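Local coordinates for protein sorbitol dehydrogenase (Gluconobacter oxydans, PDB 5ITG) that probably oxidises D-sorbitol to L-sorbose, with NADP as the hydride acceptor, at residues Thr184-Asp189 and His261-Glu266; Asp319-Ser324 and Gly328-Tyr333; Arg397-Ile402 and Thr460-Gln465; Ser445-Pro450 and Lys466-Arg471. All coordinates share one frame; numbering follows the deposited sequence.

Interaction 1: residues Thr184-Asp189 and His261-Glu266; sequences TVMSCD and HQWVLE
The six-membered ring of W263 receives two heavy, polarisable side chains from 184-189, neither of them flat against it. M186, present as selenomethionine, crosses the indole obliquely and turns its terminal methyl to the rim: CE lies at the ring edge, near the plane, 3.7 Å from W263 CH2. In the same Met-aromatic contact the selenium, 3.8 Å from W263 CZ2, lies oblique to the ring, 74° off the normal at its centroid. CG stands anti to the backbone N of M186, and the bend at chi3 (81°) folds the methyl against the indole. C188 comes in more steeply: SG sits 3.7 Å from W263 CZ2, a Cys sulfur-aromatic contact at 49° off the normal. L265 CD2 lies 4.0 Å above the W263 plane, toward the rim, on the opposite side from C188 SG, and also touches M186 SE. The indole N-H goes to a water, W263 NE1 to O 3.0 Å, lying in the ring plane; this water in turn donates to S187 O. The contact joins strand 184-187 of the Rossmann sheet, beside strand 125-128, to strand 263-266 of the separate three-stranded sheet, and E41 of helix 41-46 touches all of M186, C188 and W263. A leucine in place of W263 would probably open a gap beside M186 and C188 and leave the bridging water without its N-H donor. With no direct hydrogen bond between the strands, the two sheets meet here through dispersion and sulfur-aromatic contacts, with one water serving both indole N-H and carbonyl.

Interaction 2: residues Asp319-Ser324 and Gly328-Tyr333; sequences DAIEDS and GNLKNY
G328 N donates to S324 O over 3.0 Å, an ordinary i to i+4 bond in the opening turn of helix 324-338. One turn on, N332 N gives its hydrogen to G328 O at 2.9 Å. D323 occupies the N-cap position of this helix: its OD1 takes the backbone N of L326, and more weakly that of E325, while OD2 pairs with K480 in a salt bridge and also meets the hydroxyl of Y314. Bound by a lysine and by the amino end of a helix, this buried carboxylate is likely to stay ionised. The arrangement is a tight turn between two helices of the helical C-terminal domain: a type I beta turn from A320 to D323, closed by D323 N to A320 O at 3.0 Å, carries the chain from helix 317-320 into helix 324-338. Across the turn the side-chain contact is apolar. I321 extends CG1 anti to its backbone N (chi1 -165°), which carries CD1 over to the CD2 branch of L330, 3.7 Å away, the two side chains meeting obliquely, methyl to methyl. L305 of helix 288-312 and F361 of helix 350-361 also pack on I321, and I358 of helix 350-361 meets L330, so the methyl pair is buried among helices 288-312 and 350-361; S324, at the start of the helix, is exposed.

Interaction 3: residues Arg397-Ile402 and Thr460-Gln465; sequences RDLSRI and TSELDQ
L399 CD1 rests on the backbone of helix 461-477, 3.9 Å from L463 N and 4.1 Å from L463 CB. This is the close-packed part of the contact, and L463 completes it: its CG stands anti to the backbone N (chi1 175°), sending CD1 to I402 CG2 at 4.0 Å, with the two side chains crossing at about a right angle. The other flank is looser and open to solvent. There L399 CD1 only grazes the aliphatic E462 CB at 4.3 Å, and the polar link runs through a water that accepts from L399 N at 2.9 Å and donates weakly to E462 OE2. On this side D398 shapes the entry to helix 400-412: OD1 accepts S400 OG at 2.9 Å on its syn lone pair and, in a weak capping bond, S400 N, while OD2 forms a salt bridge with R401 NH1 at 3.1 Å. Within 460-465, T460 OG1 donates to D464 OD2 at 2.6 Å, from above the carboxylate plane, tying together the first turn of helix 461-477. The contact thus joins the starts of two helices of the C-terminal domain; V389 of helix 377-394 packs on I402 and L463, and A392 on L399 and I402, while A403 and I406 of helix 400-412 extend the seat of L463.

Interaction 4: residues Ser445-Pro450 and Lys466-Arg471; sequences SSLKLP and KVIVLR
The guanidinium of R471 has S446 OG close beside it, approaching obliquely, neither over a face nor at an edge. The S446 OG to R471 NH1 separation of 2.5 Å is too short to be read with confidence. A firmer link is the water that accepts from both R471 NH1 and S446 N, each at 3.0 Å. The main partner of the guanidinium lies beyond these segments: NE makes a salt bridge with E411, while R475 brings a like charge near NH2. A bend at chi3 (65°) turns the head of the arginine toward the serine. The serine belongs to a short 3-10 segment, 445-448, held by K448 N to S445 O and L449 N to S446 O, which lies against helix 461-477 in the helical C-terminal domain. Replacing R471 by a methionine is likely to leave E411 without its mate and the water without one of its two donors. Next to this polar end, L447 splays its methyls over the helix: CD2 meets V467 CG1 at 3.8 Å, the two side chains running past each other in opposite directions, and CD1 meets I468 CG1 at 3.9 Å, crossing at about a right angle. L410 and A407 of helix 400-412 touch S446 and R471 respectively.

Interaction 1 stands apart, its centre about 31 Å from that of interaction 2 and farther from the others; it is fully buried in the Rossmann domain, joins strands of two sheets and uses the sulfur of a cysteine, a (seleno)methionine and an indole. The other three lie in helical parts of the chain and pair methyl packing with polar or water-mediated links. Interactions 3 and 4 both use helix 461-477 and touch, D464 CB reaching L447 CD1 at 3.9 Å, though interaction 3 has a solvent flank and interaction 4 is buried. Interaction 2, a local corner partly buried, meets interaction 3 through R401, which packs on helix 324-338.

Interaction 1: residues Thr184-Asp189 and His261-Glu266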
# COMPACT_ATOMS: atom_id res chain seq x y z
N THR A 184 -17.33 6.89 10.55
CA THR A 184 -16.66 5.72 10.02
C THR A 184 -15.14 5.87 10.16
O THR A 184 -14.59 6.93 9.86
CB THR A 184 -16.97 5.54 8.52
OG1 THR A 184 -18.37 5.28 8.34
CG2 THR A 184 -16.14 4.40 7.92
N VAL A 185 -14.47 4.83 10.63
CA VAL A 185 -13.02 4.86 10.75
C VAL A 185 -12.51 4.13 9.51
O VAL A 185 -12.68 2.92 9.38
CB VAL A 185 -12.52 4.13 12.02
CG1 VAL A 185 -11.01 4.11 12.03
CG2 VAL A 185 -13.05 4.82 13.27
N MSE A 186 -11.90 4.88 8.60
CA MSE A 186 -11.43 4.32 7.33
C MSE A 186 -9.91 4.32 7.14
O MSE A 186 -9.31 5.33 6.78
CB MSE A 186 -12.09 5.09 6.19
CG MSE A 186 -11.81 4.57 4.78
SE MSE A 186 -12.93 5.51 3.49
CE MSE A 186 -11.88 7.12 3.30
N SER A 187 -9.30 3.17 7.39
CA SER A 187 -7.86 3.05 7.21
C SER A 187 -7.54 2.95 5.72
O SER A 187 -8.21 2.22 4.98
CB SER A 187 -7.35 1.80 7.92
OG SER A 187 -5.99 1.57 7.62
N CYS A 188 -6.54 3.70 5.27
CA CYS A 188 -6.12 3.63 3.88
C CYS A 188 -4.66 3.20 3.81
O CYS A 188 -3.96 3.45 2.82
CB CYS A 188 -6.34 4.96 3.16
SG CYS A 188 -8.09 5.25 2.76
N ASP A 189 -4.20 2.57 4.88
CA ASP A 189 -2.84 2.04 4.94
C ASP A 189 -2.85 0.70 4.22
O ASP A 189 -3.85 -0.02 4.25
CB ASP A 189 -2.39 1.84 6.38
CG ASP A 189 -1.85 3.12 7.01
OD1 ASP A 189 -0.82 3.61 6.52
OD2 ASP A 189 -2.45 3.62 7.98
N HIS A 261 -4.41 3.02 -10.69
CA HIS A 261 -4.88 3.26 -9.34
C HIS A 261 -6.05 2.34 -9.07
O HIS A 261 -6.84 2.04 -9.97
CB HIS A 261 -5.27 4.74 -9.16
CG HIS A 261 -6.30 5.22 -10.14
ND1 HIS A 261 -7.65 5.12 -9.91
CD2 HIS A 261 -6.16 5.82 -11.35
CE1 HIS A 261 -8.31 5.65 -10.94
NE2 HIS A 261 -7.43 6.07 -11.82
N GLN A 262 -6.15 1.87 -7.83
CA GLN A 262 -7.24 0.98 -7.48
C GLN A 262 -7.61 1.12 -6.02
O GLN A 262 -6.75 1.33 -5.16
CB GLN A 262 -6.85 -0.48 -7.76
CG GLN A 262 -7.91 -1.49 -7.33
CD GLN A 262 -7.71 -2.85 -7.98
OE1 GLN A 262 -6.58 -3.30 -8.18
NE2 GLN A 262 -8.81 -3.52 -8.30
N TRP A 263 -8.91 1.03 -5.75
CA TRP A 263 -9.39 1.12 -4.39
C TRP A 263 -10.62 0.23 -4.24
O TRP A 263 -11.66 0.50 -4.83
CB TRP A 263 -9.75 2.56 -4.04
CG TRP A 263 -10.00 2.77 -2.57
CD1 TRP A 263 -9.87 1.86 -1.57
CD2 TRP A 263 -10.40 4.00 -1.94
NE1 TRP A 263 -10.17 2.43 -0.35
CE2 TRP A 263 -10.50 3.74 -0.55
CE3 TRP A 263 -10.69 5.28 -2.42
CZ2 TRP A 263 -10.88 4.73 0.36
CZ3 TRP A 263 -11.07 6.27 -1.50
CH2 TRP A 263 -11.16 5.98 -0.13
N VAL A 264 -10.46 -0.85 -3.48
CA VAL A 264 -11.54 -1.77 -3.21
C VAL A 264 -11.92 -1.47 -1.77
O VAL A 264 -11.08 -1.50 -0.88
CB VAL A 264 -11.07 -3.22 -3.37
CG1 VAL A 264 -12.19 -4.18 -3.00
CG2 VAL A 264 -10.63 -3.45 -4.83
N LEU A 265 -13.20 -1.20 -1.54
CA LEU A 265 -13.62 -0.82 -0.20
C LEU A 265 -14.89 -1.52 0.27
O LEU A 265 -15.88 -1.58 -0.47
CB LEU A 265 -13.83 0.70 -0.21
CG LEU A 265 -14.29 1.50 1.01
CD1 LEU A 265 -13.22 1.50 2.08
CD2 LEU A 265 -14.60 2.93 0.55
N GLU A 266 -14.86 -2.04 1.48
CA GLU A 266 -16.04 -2.70 2.04
C GLU A 266 -17.06 -1.59 2.32
O GLU A 266 -16.72 -0.55 2.90
CB GLU A 266 -15.68 -3.47 3.31
CG GLU A 266 -14.96 -4.79 3.01
CD GLU A 266 -14.50 -5.53 4.26
OE1 GLU A 266 -14.56 -4.97 5.38
OE2 GLU A 266 -14.05 -6.69 4.11
O HOH W 1 -9.75 1.73 2.50

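Interaction 2: residues Asp319-Ser324 and Gly328-Tyr333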
# COMPACT_ATOMS: atom_id res chain seq x y z
N ASP A 319 13.88 -3.15 -16.44
CA ASP A 319 14.87 -3.78 -17.33
C ASP A 319 14.51 -5.27 -17.43
O ASP A 319 14.61 -5.88 -18.50
CB ASP A 319 16.29 -3.70 -16.76
CG ASP A 319 16.72 -2.28 -16.44
OD1 ASP A 319 16.61 -1.39 -17.31
OD2 ASP A 319 17.20 -2.06 -15.30
N ALA A 320 14.12 -5.85 -16.31
CA ALA A 320 13.77 -7.27 -16.28
C ALA A 320 12.49 -7.59 -17.04
O ALA A 320 12.42 -8.60 -17.74
CB ALA A 320 13.65 -7.75 -14.83
N ILE A 321 11.49 -6.72 -16.92
CA ILE A 321 10.22 -6.96 -17.59
C ILE A 321 10.35 -6.86 -19.11
O ILE A 321 9.49 -7.36 -19.84
CB ILE A 321 9.12 -5.99 -17.07
CG1 ILE A 321 7.74 -6.48 -17.50
CG2 ILE A 321 9.38 -4.57 -17.57
CD1 ILE A 321 7.27 -7.74 -16.77
N GLU A 322 11.42 -6.23 -19.57
CA GLU A 322 11.69 -6.08 -21.01
C GLU A 322 12.41 -7.30 -21.57
O GLU A 322 12.55 -7.45 -22.78
CB GLU A 322 12.53 -4.82 -21.26
CG GLU A 322 11.71 -3.52 -21.24
CD GLU A 322 12.58 -2.28 -21.09
OE1 GLU A 322 13.62 -2.20 -21.77
OE2 GLU A 322 12.21 -1.39 -20.30
N ASP A 323 12.88 -8.17 -20.68
CA ASP A 323 13.55 -9.39 -21.11
C ASP A 323 12.47 -10.33 -21.65
O ASP A 323 11.56 -10.72 -20.92
CB ASP A 323 14.29 -10.03 -19.93
CG ASP A 323 15.13 -11.22 -20.33
OD1 ASP A 323 14.54 -12.25 -20.70
OD2 ASP A 323 16.38 -11.12 -20.29
N SER A 324 12.58 -10.69 -22.92
CA SER A 324 11.60 -11.56 -23.57
C SER A 324 11.34 -12.88 -22.84
O SER A 324 10.18 -13.29 -22.71
CB SER A 324 12.02 -11.85 -25.01
OG SER A 324 11.03 -12.63 -25.67
N GLY A 328 7.95 -13.79 -20.74
CA GLY A 328 7.16 -14.94 -21.14
C GLY A 328 6.92 -15.89 -19.97
O GLY A 328 5.82 -16.43 -19.82
N ASN A 329 7.94 -16.08 -19.14
CA ASN A 329 7.85 -16.97 -17.99
C ASN A 329 6.84 -16.42 -16.98
O ASN A 329 6.07 -17.17 -16.39
CB ASN A 329 9.22 -17.11 -17.33
CG ASN A 329 9.36 -18.37 -16.49
OD1 ASN A 329 10.42 -18.63 -15.93
ND2 ASN A 329 8.31 -19.16 -16.41
N LEU A 330 6.85 -15.10 -16.79
CA LEU A 330 5.92 -14.44 -15.87
C LEU A 330 4.48 -14.65 -16.35
O LEU A 330 3.59 -15.00 -15.56
CB LEU A 330 6.21 -12.94 -15.77
CG LEU A 330 5.18 -12.08 -15.02
CD1 LEU A 330 5.04 -12.60 -13.59
CD2 LEU A 330 5.63 -10.60 -15.01
N LYS A 331 4.25 -14.45 -17.65
CA LYS A 331 2.92 -14.62 -18.21
C LYS A 331 2.45 -16.07 -18.10
O LYS A 331 1.28 -16.34 -17.81
CB LYS A 331 2.89 -14.21 -19.69
CG LYS A 331 3.04 -12.73 -19.96
CD LYS A 331 3.09 -12.50 -21.46
CE LYS A 331 3.27 -11.03 -21.80
NZ LYS A 331 3.33 -10.85 -23.28
N ASN A 332 3.37 -17.00 -18.32
CA ASN A 332 3.03 -18.42 -18.25
C ASN A 332 2.67 -18.83 -16.81
O ASN A 332 1.77 -19.64 -16.60
CB ASN A 332 4.17 -19.29 -18.78
CG ASN A 332 4.42 -19.09 -20.27
OD1 ASN A 332 3.53 -18.62 -21.00
ND2 ASN A 332 5.60 -19.46 -20.73
N TYR A 333 3.41 -18.28 -15.85
CA TYR A 333 3.14 -18.56 -14.43
C TYR A 333 1.74 -18.03 -14.08
O TYR A 333 0.91 -18.74 -13.52
CB TYR A 333 4.20 -17.86 -13.56
CG TYR A 333 3.93 -17.87 -12.06
CD1 TYR A 333 3.90 -19.06 -11.34
CD2 TYR A 333 3.75 -16.67 -11.36
CE1 TYR A 333 3.69 -19.06 -9.94
CE2 TYR A 333 3.55 -16.66 -9.97
CZ TYR A 333 3.52 -17.86 -9.27
OH TYR A 333 3.32 -17.86 -7.89

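Interaction 3: residues Arg397-Ile402 and Thr460-Gln465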
# COMPACT_ATOMS: atom_id res chain seq x y z
N ARG A 397 -1.24 -30.65 -10.35
CA ARG A 397 -1.04 -29.89 -11.58
C ARG A 397 0.45 -29.74 -11.87
O ARG A 397 1.28 -30.03 -11.02
CB ARG A 397 -1.71 -28.52 -11.44
CG ARG A 397 -3.23 -28.61 -11.45
CD ARG A 397 -3.88 -27.47 -10.70
NE ARG A 397 -3.40 -26.16 -11.14
CZ ARG A 397 -3.55 -25.68 -12.37
NH1 ARG A 397 -4.17 -26.40 -13.30
NH2 ARG A 397 -3.09 -24.48 -12.67
N ASP A 398 0.79 -29.31 -13.08
CA ASP A 398 2.19 -29.14 -13.48
C ASP A 398 2.96 -28.25 -12.50
O ASP A 398 2.52 -27.15 -12.17
CB ASP A 398 2.28 -28.56 -14.89
CG ASP A 398 3.72 -28.36 -15.35
OD1 ASP A 398 4.53 -29.29 -15.16
OD2 ASP A 398 4.03 -27.29 -15.90
N LEU A 399 4.12 -28.73 -12.07
CA LEU A 399 4.94 -28.00 -11.10
C LEU A 399 6.16 -27.31 -11.71
O LEU A 399 6.90 -26.61 -11.01
CB LEU A 399 5.40 -28.98 -10.01
CG LEU A 399 4.28 -29.66 -9.23
CD1 LEU A 399 4.83 -30.76 -8.34
CD2 LEU A 399 3.55 -28.63 -8.40
N SER A 400 6.36 -27.50 -13.01
CA SER A 400 7.50 -26.93 -13.72
C SER A 400 7.83 -25.47 -13.43
O SER A 400 8.95 -25.17 -13.01
CB SER A 400 7.31 -27.10 -15.23
OG SER A 400 7.29 -28.47 -15.57
N ARG A 401 6.88 -24.56 -13.65
CA ARG A 401 7.13 -23.14 -13.42
C ARG A 401 7.22 -22.79 -11.94
O ARG A 401 7.97 -21.89 -11.56
CB ARG A 401 6.03 -22.30 -14.09
CG ARG A 401 6.03 -22.38 -15.61
CD ARG A 401 4.70 -21.91 -16.18
NE ARG A 401 3.60 -22.73 -15.68
CZ ARG A 401 3.26 -23.92 -16.16
NH1 ARG A 401 3.93 -24.44 -17.18
NH2 ARG A 401 2.27 -24.61 -15.62
N ILE A 402 6.46 -23.50 -11.12
CA ILE A 402 6.49 -23.28 -9.69
C ILE A 402 7.88 -23.66 -9.17
O ILE A 402 8.47 -22.94 -8.35
CB ILE A 402 5.38 -24.12 -8.99
CG1 ILE A 402 4.02 -23.49 -9.28
CG2 ILE A 402 5.63 -24.20 -7.48
CD1 ILE A 402 2.83 -24.34 -8.90
N THR A 460 5.89 -32.93 -0.84
CA THR A 460 6.72 -32.10 -1.71
C THR A 460 7.80 -32.86 -2.46
O THR A 460 8.72 -32.26 -3.02
CB THR A 460 7.39 -30.98 -0.88
OG1 THR A 460 8.35 -31.57 0.01
CG2 THR A 460 6.35 -30.23 -0.05
N SER A 461 7.70 -34.19 -2.48
CA SER A 461 8.69 -35.03 -3.16
C SER A 461 8.95 -34.66 -4.62
O SER A 461 10.09 -34.40 -5.00
CB SER A 461 8.26 -36.50 -3.09
OG SER A 461 8.13 -36.92 -1.75
N GLU A 462 7.90 -34.64 -5.42
CA GLU A 462 8.02 -34.32 -6.84
C GLU A 462 8.50 -32.88 -7.06
O GLU A 462 9.34 -32.62 -7.92
CB GLU A 462 6.68 -34.53 -7.55
CG GLU A 462 6.82 -34.78 -9.04
CD GLU A 462 5.47 -34.92 -9.73
OE1 GLU A 462 4.57 -35.58 -9.15
OE2 GLU A 462 5.32 -34.37 -10.84
N LEU A 463 7.97 -31.95 -6.28
CA LEU A 463 8.35 -30.55 -6.40
C LEU A 463 9.83 -30.37 -6.06
O LEU A 463 10.57 -29.74 -6.80
CB LEU A 463 7.50 -29.67 -5.47
CG LEU A 463 7.87 -28.18 -5.41
CD1 LEU A 463 7.69 -27.55 -6.79
CD2 LEU A 463 7.01 -27.45 -4.38
N ASP A 464 10.26 -30.92 -4.93
CA ASP A 464 11.65 -30.76 -4.52
C ASP A 464 12.64 -31.35 -5.52
O ASP A 464 13.69 -30.76 -5.79
CB ASP A 464 11.86 -31.35 -3.12
CG ASP A 464 11.04 -30.62 -2.05
OD1 ASP A 464 10.75 -29.42 -2.23
OD2 ASP A 464 10.70 -31.25 -1.03
N GLN A 465 12.31 -32.50 -6.09
CA GLN A 465 13.18 -33.14 -7.07
C GLN A 465 13.32 -32.25 -8.30
O GLN A 465 14.42 -32.07 -8.83
CB GLN A 465 12.63 -34.51 -7.46
CG GLN A 465 12.97 -35.62 -6.45
CD GLN A 465 12.08 -36.84 -6.60
OE1 GLN A 465 11.89 -37.36 -7.70
NE2 GLN A 465 11.54 -37.31 -5.48
O HOH W 2 4.77 -31.49 -12.68

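Interaction 4: residues Ser445-Pro450 and Lys466-Arg471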
# COMPACT_ATOMS: atom_id res chain seq x y z
N SER A 445 20.40 -28.74 0.33
CA SER A 445 20.35 -28.10 1.63
C SER A 445 19.38 -26.94 1.80
O SER A 445 18.59 -26.94 2.73
CB SER A 445 21.75 -27.63 2.03
OG SER A 445 22.63 -28.73 2.16
N SER A 446 19.43 -25.96 0.90
CA SER A 446 18.55 -24.79 1.02
C SER A 446 17.06 -25.06 0.85
O SER A 446 16.25 -24.16 1.01
CB SER A 446 19.01 -23.65 0.10
OG SER A 446 19.14 -24.07 -1.25
N LEU A 447 16.69 -26.30 0.53
CA LEU A 447 15.28 -26.64 0.40
C LEU A 447 14.66 -26.58 1.79
O LEU A 447 13.44 -26.46 1.95
CB LEU A 447 15.10 -28.03 -0.20
CG LEU A 447 15.33 -28.17 -1.71
CD1 LEU A 447 15.26 -29.63 -2.12
CD2 LEU A 447 14.27 -27.37 -2.46
N LYS A 448 15.51 -26.66 2.81
CA LYS A 448 15.04 -26.61 4.20
C LYS A 448 14.81 -25.19 4.71
O LYS A 448 14.35 -25.01 5.84
CB LYS A 448 16.04 -27.33 5.11
CG LYS A 448 16.34 -28.76 4.68
CD LYS A 448 17.45 -29.38 5.53
CE LYS A 448 18.79 -28.67 5.32
NZ LYS A 448 19.83 -29.23 6.23
N LEU A 449 15.13 -24.17 3.91
CA LEU A 449 14.92 -22.79 4.36
C LEU A 449 13.46 -22.59 4.74
O LEU A 449 12.58 -23.24 4.20
CB LEU A 449 15.32 -21.78 3.27
CG LEU A 449 16.82 -21.66 2.98
CD1 LEU A 449 17.05 -20.80 1.74
CD2 LEU A 449 17.52 -21.05 4.20
N PRO A 450 13.19 -21.68 5.69
CA PRO A 450 11.83 -21.38 6.17
C PRO A 450 10.88 -20.86 5.09
O PRO A 450 9.66 -20.93 5.24
CB PRO A 450 12.06 -20.32 7.25
CG PRO A 450 13.46 -20.61 7.73
CD PRO A 450 14.19 -20.89 6.43
N LYS A 466 12.20 -31.70 -8.76
CA LYS A 466 12.21 -30.83 -9.93
C LYS A 466 13.04 -29.58 -9.64
O LYS A 466 13.79 -29.11 -10.49
CB LYS A 466 10.78 -30.42 -10.30
CG LYS A 466 10.68 -29.44 -11.45
CD LYS A 466 11.04 -30.08 -12.79
CE LYS A 466 10.77 -29.11 -13.93
NZ LYS A 466 11.04 -29.73 -15.26
N VAL A 467 12.90 -29.06 -8.42
CA VAL A 467 13.65 -27.87 -8.02
C VAL A 467 15.14 -28.15 -8.12
O VAL A 467 15.90 -27.32 -8.63
CB VAL A 467 13.31 -27.45 -6.56
CG1 VAL A 467 14.29 -26.38 -6.08
CG2 VAL A 467 11.87 -26.90 -6.49
N ILE A 468 15.55 -29.31 -7.63
CA ILE A 468 16.96 -29.71 -7.65
C ILE A 468 17.45 -29.77 -9.10
O ILE A 468 18.51 -29.24 -9.42
CB ILE A 468 17.13 -31.09 -6.96
CG1 ILE A 468 16.88 -30.94 -5.46
CG2 ILE A 468 18.52 -31.66 -7.25
CD1 ILE A 468 16.92 -32.24 -4.69
N VAL A 469 16.67 -30.41 -9.96
CA VAL A 469 17.00 -30.53 -11.38
C VAL A 469 17.21 -29.16 -12.02
O VAL A 469 18.17 -28.96 -12.78
CB VAL A 469 15.89 -31.30 -12.14
CG1 VAL A 469 16.04 -31.10 -13.66
CG2 VAL A 469 15.97 -32.78 -11.81
N LEU A 470 16.34 -28.20 -11.70
CA LEU A 470 16.42 -26.86 -12.26
C LEU A 470 17.58 -26.04 -11.70
O LEU A 470 18.21 -25.27 -12.43
CB LEU A 470 15.09 -26.11 -12.06
CG LEU A 470 13.89 -26.78 -12.74
CD1 LEU A 470 12.62 -26.01 -12.46
CD2 LEU A 470 14.14 -26.87 -14.25
N ARG A 471 17.86 -26.19 -10.40
CA ARG A 471 18.97 -25.47 -9.79
C ARG A 471 20.24 -25.90 -10.50
O ARG A 471 21.13 -25.08 -10.76
CB ARG A 471 19.10 -25.79 -8.30
CG ARG A 471 18.03 -25.19 -7.39
CD ARG A 471 18.42 -25.33 -5.92
NE ARG A 471 19.62 -24.56 -5.61
CZ ARG A 471 20.23 -24.55 -4.42
NH1 ARG A 471 19.76 -25.26 -3.41
NH2 ARG A 471 21.32 -23.80 -4.25
O HOH W 3 21.67 -25.74 -1.15